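Local structure of FAD dependent oxidoreductase (Chelativorans sp. BNC1, 6PXS) at residues Tyr174-Leu179 with Gln209-Leu214; Gly89-Leu93 with Leu139-Ile144; Asp54-Leu60 with Met313-Leu317. The protein oxidises iminodiacetate as the FAD-dependent oxidase IdaA, a flavoprotein of the DadA oxidoreductase family. All coordinates share one frame; numbering follows the deposited sequence.

Interaction 1: Tyr174-Leu179 with Gln209-Leu214; sequences YVSLRL and QILALL. With FAD (flavin-adenine dinucleotide), chain E.
Tyr174 and Ile210 pass one another head to tail, with Tyr174 OH 3.9 Å from Ile210 CG2, and both border the adenine amino group of FAD. Its N6A lies 3.4 Å from Tyr174 CE1, approaching the ring obliquely, and 3.5 Å from Ile210 CG2. The same nitrogen donates a weak but nearly straight hydrogen bond to Val175 O (3.4 Å, 166° at the hydrogen), which ties the amino group to the backbone. Tyr174 CG stands anti to its own amide nitrogen (chi1 -171°), a torsion that carries the phenol alongside the purine and brings CD1 3.7 Å from FAD N1A. With an alanine here, the amino end of the adenine would probably lose its aromatic neighbour, and a gap would be left beside Ile210 CG2.

Farther along the strand, Leu177 points into helix 207-211, its CD1 3.8 Å from Leu211 CD2, the two leucines running the same way. Leu214 CD2 packs against the strand backbone at Arg178 and Leu179, 3.8 Å from Leu179 CB. Ile6 of strand 3-6 touches Val175, Leu177 and Ile210 and so backs this layer. His33 of the second subunit meets the Tyr174 ring edge-to-face, and Gln209 NE2 of that subunit is hydrogen-bonded to Tyr174 O of this one. The arrangement forms part of the adenine pocket of a Rossmann-type FAD-binding domain.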
loop_
_atom_site.group_PDB
_atom_site.type_symbol
_atom_site.label_atom_id
_atom_site.label_comp_id
_atom_site.label_asym_id
_atom_site.label_seq_id
_atom_site.Cartn_x
_atom_site.Cartn_y
_atom_site.Cartn_z
ATOM N N TYR A 174 19.468 0.032 -15.053
ATOM C CA TYR A 174 20.016 -1.315 -14.952
ATOM C C TYR A 174 21.162 -1.433 -15.943
ATOM O O TYR A 174 20.957 -1.282 -17.152
ATOM C CB TYR A 174 18.946 -2.373 -15.231
ATOM C CG TYR A 174 19.389 -3.792 -14.945
ATOM C CD1 TYR A 174 19.380 -4.293 -13.648
ATOM C CD2 TYR A 174 19.806 -4.634 -15.968
ATOM C CE1 TYR A 174 19.781 -5.590 -13.379
ATOM C CE2 TYR A 174 20.209 -5.932 -15.710
ATOM C CZ TYR A 174 20.194 -6.406 -14.413
ATOM O OH TYR A 174 20.593 -7.698 -14.148
ATOM N N VAL A 175 22.363 -1.693 -15.431
ATOM C CA VAL A 175 23.564 -1.779 -16.247
ATOM C C VAL A 175 24.101 -3.205 -16.184
ATOM O O VAL A 175 23.690 -4.016 -15.353
ATOM C CB VAL A 175 24.642 -0.769 -15.808
ATOM C CG1 VAL A 175 24.107 0.650 -15.919
ATOM C CG2 VAL A 175 25.112 -1.066 -14.389
ATOM N N SER A 176 25.038 -3.498 -17.085
ATOM C CA SER A 176 25.630 -4.827 -17.176
ATOM C C SER A 176 27.146 -4.716 -17.281
ATOM O O SER A 176 27.705 -3.626 -17.118
ATOM C CB SER A 176 25.056 -5.581 -18.375
ATOM O OG SER A 176 25.333 -6.968 -18.291
ATOM N N LEU A 177 27.818 -5.833 -17.554
ATOM C CA LEU A 177 29.271 -5.871 -17.632
ATOM C C LEU A 177 29.703 -6.823 -18.736
ATOM O O LEU A 177 29.068 -7.857 -18.956
ATOM C CB LEU A 177 29.892 -6.320 -16.301
ATOM C CG LEU A 177 29.640 -5.433 -15.079
ATOM C CD1 LEU A 177 30.164 -6.107 -13.820
ATOM C CD2 LEU A 177 30.283 -4.066 -15.258
ATOM N N ARG A 178 30.784 -6.468 -19.428
ATOM C CA ARG A 178 31.432 -7.374 -20.364
ATOM C C ARG A 178 32.939 -7.184 -20.266
ATOM O O ARG A 178 33.428 -6.134 -19.843
ATOM C CB ARG A 178 30.945 -7.165 -21.810
ATOM C CG ARG A 178 31.468 -5.922 -22.525
ATOM C CD ARG A 178 31.220 -6.041 -24.025
ATOM N NE ARG A 178 31.652 -4.862 -24.772
ATOM C CZ ARG A 178 31.710 -4.799 -26.099
ATOM N NH1 ARG A 178 31.368 -5.851 -26.834
ATOM N NH2 ARG A 178 32.114 -3.686 -26.697
ATOM N N LEU A 179 33.670 -8.223 -20.664
ATOM C CA LEU A 179 35.122 -8.269 -20.537
ATOM C C LEU A 179 35.741 -7.959 -21.896
ATOM O O LEU A 179 35.595 -8.737 -22.844
ATOM C CB LEU A 179 35.562 -9.640 -20.026
ATOM C CG LEU A 179 37.007 -9.812 -19.557
ATOM C CD1 LEU A 179 37.350 -8.829 -18.447
ATOM C CD2 LEU A 179 37.223 -11.242 -19.089
ATOM N N GLN A 209 24.852 -12.008 -10.629
ATOM C CA GLN A 209 24.156 -12.106 -11.908
ATOM C C GLN A 209 24.937 -11.426 -13.023
ATOM O O GLN A 209 24.997 -11.942 -14.146
ATOM C CB GLN A 209 22.758 -11.497 -11.796
ATOM C CG GLN A 209 21.810 -12.272 -10.901
ATOM C CD GLN A 209 20.422 -11.662 -10.859
ATOM O OE1 GLN A 209 20.209 -10.541 -11.323
ATOM N NE2 GLN A 209 19.469 -12.400 -10.302
ATOM N N ILE A 210 25.537 -10.270 -12.742
ATOM C CA ILE A 210 26.227 -9.505 -13.778
ATOM C C ILE A 210 27.724 -9.788 -13.755
ATOM O O ILE A 210 28.404 -9.641 -14.776
ATOM C CB ILE A 210 25.956 -7.995 -13.634
ATOM C CG1 ILE A 210 26.375 -7.491 -12.249
ATOM C CG2 ILE A 210 24.487 -7.700 -13.887
ATOM C CD1 ILE A 210 26.421 -5.976 -12.145
ATOM N N LEU A 211 28.256 -10.189 -12.599
ATOM C CA LEU A 211 29.676 -10.519 -12.534
ATOM C C LEU A 211 29.981 -11.812 -13.278
ATOM O O LEU A 211 31.093 -11.981 -13.793
ATOM C CB LEU A 211 30.133 -10.630 -11.079
ATOM C CG LEU A 211 30.171 -9.335 -10.266
ATOM C CD1 LEU A 211 30.523 -9.640 -8.818
ATOM C CD2 LEU A 211 31.157 -8.337 -10.860
ATOM N N ALA A 212 29.015 -12.732 -13.348
ATOM C CA ALA A 212 29.222 -13.971 -14.086
ATOM C C ALA A 212 29.521 -13.716 -15.555
ATOM O O ALA A 212 30.081 -14.590 -16.224
ATOM C CB ALA A 212 27.996 -14.875 -13.955
ATOM N N LEU A 213 29.158 -12.539 -16.072
ATOM C CA LEU A 213 29.454 -12.204 -17.459
ATOM C C LEU A 213 30.950 -12.085 -17.718
ATOM O O LEU A 213 31.371 -12.122 -18.879
ATOM C CB LEU A 213 28.759 -10.895 -17.836
ATOM C CG LEU A 213 27.272 -10.805 -17.485
ATOM C CD1 LEU A 213 26.692 -9.471 -17.923
ATOM C CD2 LEU A 213 26.500 -11.952 -18.107
ATOM N N LEU A 214 31.759 -11.947 -16.667
ATOM C CA LEU A 214 33.201 -11.796 -16.790
ATOM C C LEU A 214 33.950 -13.075 -16.432
ATOM O O LEU A 214 35.157 -13.026 -16.173
ATOM C CB LEU A 214 33.679 -10.642 -15.907
ATOM C CG LEU A 214 32.879 -9.342 -16.024
ATOM C CD1 LEU A 214 33.461 -8.273 -15.114
ATOM C CD2 LEU A 214 32.837 -8.853 -17.462
HETATM P PA FAD E . 21.608 -3.806 -1.200
HETATM O O1A FAD E . 20.594 -4.802 -1.622
HETATM O O2A FAD E . 21.125 -2.839 -0.116
HETATM O O5B FAD E . 22.164 -2.987 -2.418
HETATM C C5B FAD E . 22.156 -3.531 -3.754
HETATM C C4B FAD E . 21.683 -2.462 -4.705
HETATM O O4B FAD E . 22.281 -2.672 -6.006
HETATM C C3B FAD E . 20.171 -2.431 -4.930
HETATM O O3B FAD E . 19.703 -1.089 -4.988
HETATM C C2B FAD E . 20.013 -3.142 -6.275
HETATM O O2B FAD E . 18.838 -2.738 -6.967
HETATM C C1B FAD E . 21.270 -2.657 -6.989
HETATM N N9A FAD E . 21.693 -3.494 -8.108
HETATM C C8A FAD E . 21.980 -4.833 -8.083
HETATM N N7A FAD E . 22.333 -5.324 -9.247
HETATM C C5A FAD E . 22.274 -4.229 -10.097
HETATM C C6A FAD E . 22.533 -4.079 -11.472
HETATM N N6A FAD E . 22.920 -5.079 -12.270
HETATM N N1A FAD E . 22.376 -2.849 -12.009
HETATM C C2A FAD E . 21.988 -1.843 -11.221
HETATM N N3A FAD E . 21.717 -1.869 -9.914
HETATM C C4A FAD E . 21.879 -3.096 -9.408
HETATM N N1 FAD E . 22.530 -5.640 9.183
HETATM C C2 FAD E . 22.935 -5.151 10.392
HETATM O O2 FAD E . 24.086 -4.739 10.571
HETATM N N3 FAD E . 22.043 -5.107 11.450
HETATM C C4 FAD E . 20.729 -5.525 11.418
HETATM O O4 FAD E . 20.029 -5.438 12.425
HETATM C C4X FAD E . 20.309 -6.046 10.131
HETATM N N5 FAD E . 19.081 -6.465 10.011
HETATM C C5X FAD E . 18.678 -6.961 8.782
HETATM C C6 FAD E . 17.367 -7.413 8.639
HETATM C C7 FAD E . 16.911 -7.917 7.424
HETATM C C7M FAD E . 15.488 -8.396 7.308
HETATM C C8 FAD E . 17.785 -7.980 6.328
HETATM C C8M FAD E . 17.322 -8.523 5.001
HETATM C C9 FAD E . 19.094 -7.529 6.469
HETATM C C9A FAD E . 19.546 -7.022 7.682
HETATM N N10 FAD E . 20.866 -6.555 7.854
HETATM C C10 FAD E . 21.282 -6.064 9.070
HETATM C "C1'" FAD E . 21.832 -6.605 6.744
HETATM C "C2'" FAD E . 21.801 -5.360 5.860
HETATM O "O2'" FAD E . 20.456 -4.918 5.671
HETATM C "C3'" FAD E . 22.411 -5.700 4.500
HETATM O "O3'" FAD E . 23.566 -6.509 4.696
HETATM C "C4'" FAD E . 22.816 -4.485 3.665
HETATM O "O4'" FAD E . 21.674 -3.650 3.476
HETATM C "C5'" FAD E . 23.389 -4.898 2.326
HETATM O "O5'" FAD E . 23.662 -3.718 1.542
HETATM P P FAD E . 24.138 -3.832 0.046
HETATM O O1P FAD E . 25.321 -4.804 -0.024
HETATM O O2P FAD E . 24.372 -2.500 -0.567
HETATM O O3P FAD E . 22.898 -4.544 -0.649
#

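Interaction 2: Gly89-Leu93 with Leu139-Ile144; sequences GALVL and LEAIHI
The imidazole of His143 meets Leu91 with its edge: Leu91 CD2 lies close to the ring plane, 3.7 Å from His143 CD2, and the leucine comes at the ring at a slant. The ring is brought over to Leu91 by a chi1 of -172°, which sets CG anti to the histidine's backbone nitrogen.

Leu91 and His143 form a non-hydrogen-bonded pair of an antiparallel ladder whose strands, 90-93 and 141-144, run at 155° to each other. The hydrogen-bonded pairs flank it. Ala90 and Ile144 exchange two bonds, Ala90 N to Ile144 O and Ile144 N to Ala90 O, each 2.9 Å long; Val92 and Ile142 likewise exchange two bonds, each 3.0 Å between N and O. On the sheet face that carries Ala90, Val92, Ile142 and Ile144, Val92 packs against both isoleucines, with CG2 3.9 Å from Ile144 CD1 and CB 4.2 Å from Ile142 CB. On the face of Leu91 and His143, Leu93 CD1 rests 3.8 Å from Ala141 CB, while Leu93 CD2 approaches Leu139 CD1 to 3.9 Å, the two leucines crossing at about a right angle.

The two strands form the middle of a four-stranded mixed sheet, with strand 242-244 beside 90-93 and strand 121-123 beside 141-144. Helix 97-111 covers the face of Val92 and Ile142 through Ile103 and Leu100, and helix 127-131 covers that of Leu91, Ala141 and His143 through Ala128 and Leu131.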
loop_
_atom_site.group_PDB
_atom_site.type_symbol
_atom_site.label_atom_id
_atom_site.label_comp_id
_atom_site.label_asym_id
_atom_site.label_seq_id
_atom_site.Cartn_x
_atom_site.Cartn_y
_atom_site.Cartn_z
ATOM N N GLY A 89 21.880 1.571 24.328
ATOM C CA GLY A 89 22.232 0.366 25.046
ATOM C C GLY A 89 21.490 -0.843 24.510
ATOM O O GLY A 89 20.574 -0.747 23.692
ATOM N N ALA A 90 21.901 -2.016 24.988
ATOM C CA ALA A 90 21.331 -3.273 24.530
ATOM C C ALA A 90 21.151 -4.216 25.707
ATOM O O ALA A 90 21.867 -4.131 26.710
ATOM C CB ALA A 90 22.213 -3.938 23.466
ATOM N N LEU A 91 20.181 -5.117 25.571
ATOM C CA LEU A 91 19.916 -6.162 26.550
ATOM C C LEU A 91 20.097 -7.513 25.877
ATOM O O LEU A 91 19.480 -7.781 24.840
ATOM C CB LEU A 91 18.498 -6.046 27.120
ATOM C CG LEU A 91 18.182 -4.797 27.942
ATOM C CD1 LEU A 91 16.697 -4.731 28.247
ATOM C CD2 LEU A 91 18.987 -4.779 29.228
ATOM N N VAL A 92 20.940 -8.358 26.462
ATOM C CA VAL A 92 21.195 -9.701 25.957
ATOM C C VAL A 92 20.478 -10.681 26.873
ATOM O O VAL A 92 20.718 -10.698 28.086
ATOM C CB VAL A 92 22.699 -10.004 25.884
ATOM C CG1 VAL A 92 22.933 -11.378 25.275
ATOM C CG2 VAL A 92 23.415 -8.929 25.081
ATOM N N LEU A 93 19.599 -11.491 26.296
ATOM C CA LEU A 93 18.776 -12.428 27.041
ATOM C C LEU A 93 19.176 -13.861 26.717
ATOM O O LEU A 93 19.907 -14.134 25.762
ATOM C CB LEU A 93 17.289 -12.216 26.729
ATOM C CG LEU A 93 16.577 -11.013 27.347
ATOM C CD1 LEU A 93 17.366 -9.739 27.142
ATOM C CD2 LEU A 93 15.181 -10.873 26.749
ATOM N N LEU A 139 12.843 -12.200 33.455
ATOM C CA LEU A 139 13.979 -12.363 32.557
ATOM C C LEU A 139 15.217 -11.706 33.154
ATOM O O LEU A 139 15.213 -10.502 33.435
ATOM C CB LEU A 139 13.669 -11.765 31.184
ATOM C CG LEU A 139 12.665 -12.541 30.331
ATOM C CD1 LEU A 139 12.199 -11.703 29.153
ATOM C CD2 LEU A 139 13.272 -13.846 29.843
ATOM N N GLU A 140 16.264 -12.501 33.353
ATOM C CA GLU A 140 17.592 -11.960 33.593
ATOM C C GLU A 140 18.201 -11.518 32.265
ATOM O O GLU A 140 17.824 -11.997 31.192
ATOM C CB GLU A 140 18.496 -12.997 34.261
ATOM C CG GLU A 140 17.920 -13.625 35.519
ATOM C CD GLU A 140 18.818 -14.710 36.089
ATOM O OE1 GLU A 140 20.018 -14.731 35.746
ATOM O OE2 GLU A 140 18.322 -15.545 36.875
ATOM N N ALA A 141 19.154 -10.594 32.343
ATOM C CA ALA A 141 19.735 -10.036 31.131
ATOM C C ALA A 141 21.113 -9.471 31.438
ATOM O O ALA A 141 21.514 -9.333 32.596
ATOM C CB ALA A 141 18.830 -8.955 30.532
ATOM N N ILE A 142 21.832 -9.146 30.367
ATOM C CA ILE A 142 23.134 -8.497 30.435
ATOM C C ILE A 142 23.009 -7.152 29.737
ATOM O O ILE A 142 22.590 -7.088 28.575
ATOM C CB ILE A 142 24.233 -9.355 29.782
ATOM C CG1 ILE A 142 24.324 -10.714 30.480
ATOM C CG2 ILE A 142 25.575 -8.631 29.834
ATOM C CD1 ILE A 142 25.191 -11.717 29.754
ATOM N N HIS A 143 23.367 -6.084 30.441
ATOM C CA HIS A 143 23.186 -4.725 29.947
ATOM C C HIS A 143 24.484 -4.237 29.315
ATOM O O HIS A 143 25.529 -4.214 29.973
ATOM C CB HIS A 143 22.755 -3.797 31.082
ATOM C CG HIS A 143 22.377 -2.423 30.626
ATOM N ND1 HIS A 143 23.219 -1.340 30.746
ATOM C CD2 HIS A 143 21.243 -1.957 30.051
ATOM C CE1 HIS A 143 22.622 -0.266 30.264
ATOM N NE2 HIS A 143 21.421 -0.613 29.836
ATOM N N ILE A 144 24.411 -3.851 28.045
ATOM C CA ILE A 144 25.551 -3.291 27.320
ATOM C C ILE A 144 25.205 -1.856 26.940
ATOM O O ILE A 144 24.589 -1.631 25.888
ATOM C CB ILE A 144 25.891 -4.119 26.070
ATOM C CG1 ILE A 144 26.126 -5.585 26.443
ATOM C CG2 ILE A 144 27.124 -3.550 25.379
ATOM C CD1 ILE A 144 26.394 -6.482 25.250
#

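Interaction 3: Asp54-Leu60 with Met313-Leu317; sequences DPDWYLL and MRPIL
Asp54, whose OD2 lies 4.0 Å from Arg314 CB, receives Tyr58 N on its backbone O in a 2.7 Å hydrogen bond that closes the first turn of helix 55-76. It is the N-cap of that helix: its OD1 also accepts a weak 3.4 Å bond from Asp56 N. Within that turn, Asp56 and Arg314 run alongside each other, with Asp56 CB 3.9 Å from Arg314 CD. Their charges probably attract without bonding, since Asp56 OD2 is 4.5 Å from Arg314 NE and no N-H points at it; Asp56 OD1 makes its salt bridge with Arg362.

In a Met-aromatic contact, Met313 SD sits over one face of the Trp57 indole, 4.1 Å from the centroid of the six-membered ring and 15° off its normal. CG of Trp57 is anti to the backbone nitrogen (chi1 163°), which lays the indole along the 313-315 backbone. Pro315 CD meets the ring at its edge, and the indole NE1 is hydrogen-bonded to Ser335 OG.

The contact docks the helix start on the approach to strand 316-317, an outermost strand of the Rossmann-type domain's six-stranded sheet. Leu60 CD1 packs 4.0 Å from Pro315 CG and reaches tip to tip toward Leu317 CD1, 4.1 Å away.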
loop_
_atom_site.group_PDB
_atom_site.type_symbol
_atom_site.label_atom_id
_atom_site.label_comp_id
_atom_site.label_asym_id
_atom_site.label_seq_id
_atom_site.Cartn_x
_atom_site.Cartn_y
_atom_site.Cartn_z
ATOM N N ASP A 54 34.484 -15.490 14.096
ATOM C CA ASP A 54 35.327 -15.546 12.902
ATOM C C ASP A 54 36.229 -14.320 12.899
ATOM O O ASP A 54 35.731 -13.194 12.706
ATOM C CB ASP A 54 34.480 -15.593 11.631
ATOM C CG ASP A 54 35.324 -15.616 10.367
ATOM O OD1 ASP A 54 36.554 -15.800 10.475
ATOM O OD2 ASP A 54 34.757 -15.448 9.266
ATOM N N PRO A 55 37.543 -14.463 13.104
ATOM C CA PRO A 55 38.383 -13.258 13.228
ATOM C C PRO A 55 38.372 -12.382 11.988
ATOM O O PRO A 55 38.347 -11.151 12.109
ATOM C CB PRO A 55 39.780 -13.834 13.504
ATOM C CG PRO A 55 39.544 -15.222 13.987
ATOM C CD PRO A 55 38.326 -15.698 13.272
ATOM N N ASP A 56 38.391 -12.980 10.796
ATOM C CA ASP A 56 38.366 -12.183 9.574
ATOM C C ASP A 56 37.102 -11.337 9.499
ATOM O O ASP A 56 37.152 -10.165 9.108
ATOM C CB ASP A 56 38.472 -13.091 8.350
ATOM C CG ASP A 56 39.791 -13.832 8.285
ATOM O OD1 ASP A 56 40.806 -13.281 8.761
ATOM O OD2 ASP A 56 39.813 -14.965 7.759
ATOM N N TRP A 57 35.960 -11.913 9.874
ATOM C CA TRP A 57 34.709 -11.166 9.829
ATOM C C TRP A 57 34.562 -10.236 11.029
ATOM O O TRP A 57 34.114 -9.094 10.879
ATOM C CB TRP A 57 33.525 -12.130 9.760
ATOM C CG TRP A 57 32.221 -11.488 10.115
ATOM C CD1 TRP A 57 31.458 -10.682 9.319
ATOM C CD2 TRP A 57 31.527 -11.594 11.362
ATOM N NE1 TRP A 57 30.332 -10.280 9.996
ATOM C CE2 TRP A 57 30.351 -10.827 11.253
ATOM C CE3 TRP A 57 31.786 -12.264 12.563
ATOM C CZ2 TRP A 57 29.437 -10.711 12.295
ATOM C CZ3 TRP A 57 30.877 -12.147 13.596
ATOM C CH2 TRP A 57 29.716 -11.379 13.455
ATOM N N TYR A 58 34.933 -10.702 12.223
ATOM C CA TYR A 58 34.736 -9.886 13.415
ATOM C C TYR A 58 35.586 -8.623 13.379
ATOM O O TYR A 58 35.171 -7.582 13.903
ATOM C CB TYR A 58 35.052 -10.697 14.672
ATOM C CG TYR A 58 34.776 -9.938 15.949
ATOM C CD1 TYR A 58 33.476 -9.756 16.403
ATOM C CD2 TYR A 58 35.812 -9.399 16.698
ATOM C CE1 TYR A 58 33.216 -9.059 17.567
ATOM C CE2 TYR A 58 35.562 -8.701 17.863
ATOM C CZ TYR A 58 34.262 -8.534 18.293
ATOM O OH TYR A 58 34.009 -7.838 19.455
ATOM N N LEU A 59 36.771 -8.689 12.770
ATOM C CA LEU A 59 37.634 -7.514 12.696
ATOM C C LEU A 59 36.880 -6.319 12.130
ATOM O O LEU A 59 36.941 -5.212 12.675
ATOM C CB LEU A 59 38.868 -7.827 11.847
ATOM C CG LEU A 59 39.827 -6.665 11.582
ATOM C CD1 LEU A 59 40.217 -5.974 12.879
ATOM C CD2 LEU A 59 41.062 -7.165 10.849
ATOM N N LEU A 60 36.149 -6.530 11.034
ATOM C CA LEU A 60 35.384 -5.448 10.429
ATOM C C LEU A 60 34.092 -5.172 11.184
ATOM O O LEU A 60 33.612 -4.032 11.187
ATOM C CB LEU A 60 35.070 -5.785 8.972
ATOM C CG LEU A 60 36.286 -6.016 8.076
ATOM C CD1 LEU A 60 35.855 -6.497 6.702
ATOM C CD2 LEU A 60 37.111 -4.744 7.970
ATOM N N MET A 313 31.236 -16.398 5.900
ATOM C CA MET A 313 30.645 -15.285 6.632
ATOM C C MET A 313 31.456 -14.004 6.486
ATOM O O MET A 313 30.915 -12.918 6.715
ATOM C CB MET A 313 30.508 -15.645 8.111
ATOM C CG MET A 313 29.621 -14.694 8.897
ATOM S SD MET A 313 29.561 -15.079 10.656
ATOM C CE MET A 313 28.988 -16.779 10.627
ATOM N N ARG A 314 32.736 -14.102 6.115
ATOM C CA ARG A 314 33.525 -12.895 5.943
ATOM C C ARG A 314 33.180 -12.226 4.613
ATOM O O ARG A 314 32.865 -12.906 3.633
ATOM C CB ARG A 314 35.018 -13.212 5.997
ATOM C CG ARG A 314 35.546 -14.027 4.826
ATOM C CD ARG A 314 37.040 -14.296 4.979
ATOM N NE ARG A 314 37.594 -15.017 3.835
ATOM C CZ ARG A 314 37.618 -16.342 3.714
ATOM N NH1 ARG A 314 38.146 -16.895 2.632
ATOM N NH2 ARG A 314 37.115 -17.118 4.668
ATOM N N PRO A 315 33.230 -10.889 4.551
ATOM C CA PRO A 315 32.810 -10.202 3.323
ATOM C C PRO A 315 33.788 -10.379 2.173
ATOM O O PRO A 315 34.818 -11.047 2.308
ATOM C CB PRO A 315 32.724 -8.728 3.750
ATOM C CG PRO A 315 32.856 -8.719 5.239
ATOM C CD PRO A 315 33.641 -9.931 5.589
ATOM N N ILE A 316 33.464 -9.770 1.036
ATOM C CA ILE A 316 34.305 -9.783 -0.155
ATOM C C ILE A 316 34.594 -8.332 -0.505
ATOM O O ILE A 316 33.688 -7.593 -0.911
ATOM C CB ILE A 316 33.634 -10.510 -1.329
ATOM C CG1 ILE A 316 33.389 -11.978 -0.975
ATOM C CG2 ILE A 316 34.489 -10.392 -2.584
ATOM C CD1 ILE A 316 32.649 -12.758 -2.046
ATOM N N LEU A 317 35.851 -7.920 -0.348
ATOM C CA LEU A 317 36.255 -6.545 -0.610
ATOM C C LEU A 317 37.627 -6.539 -1.263
ATOM O O LEU A 317 38.541 -7.221 -0.792
ATOM C CB LEU A 317 36.293 -5.724 0.683
ATOM C CG LEU A 317 35.054 -5.786 1.577
ATOM C CD1 LEU A 317 35.342 -5.114 2.906
ATOM C CD2 LEU A 317 33.863 -5.135 0.904
#

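From the N terminus, the chain first reaches 54-60, whose partner 313-317 lies more than 250 residues later, so interaction 3 closes the longest loop and encloses the other two. Helix 55-76 leads to strand 90-93, and interaction 2 closes a shorter loop when 139-144 returns beside it. Only afterwards does interaction 1 open at 174-179 and close at 209-214; it follows interaction 2 in series without crossing it. Interactions 1 and 2 lie on opposite sides of the chain's centre, their centres 45 Å apart: one at the adenine end of FAD, the other in a separate small sheet. Interaction 3, its centre about 25 Å from each of theirs, joins helix 55-76 to the Rossmann-type sheet.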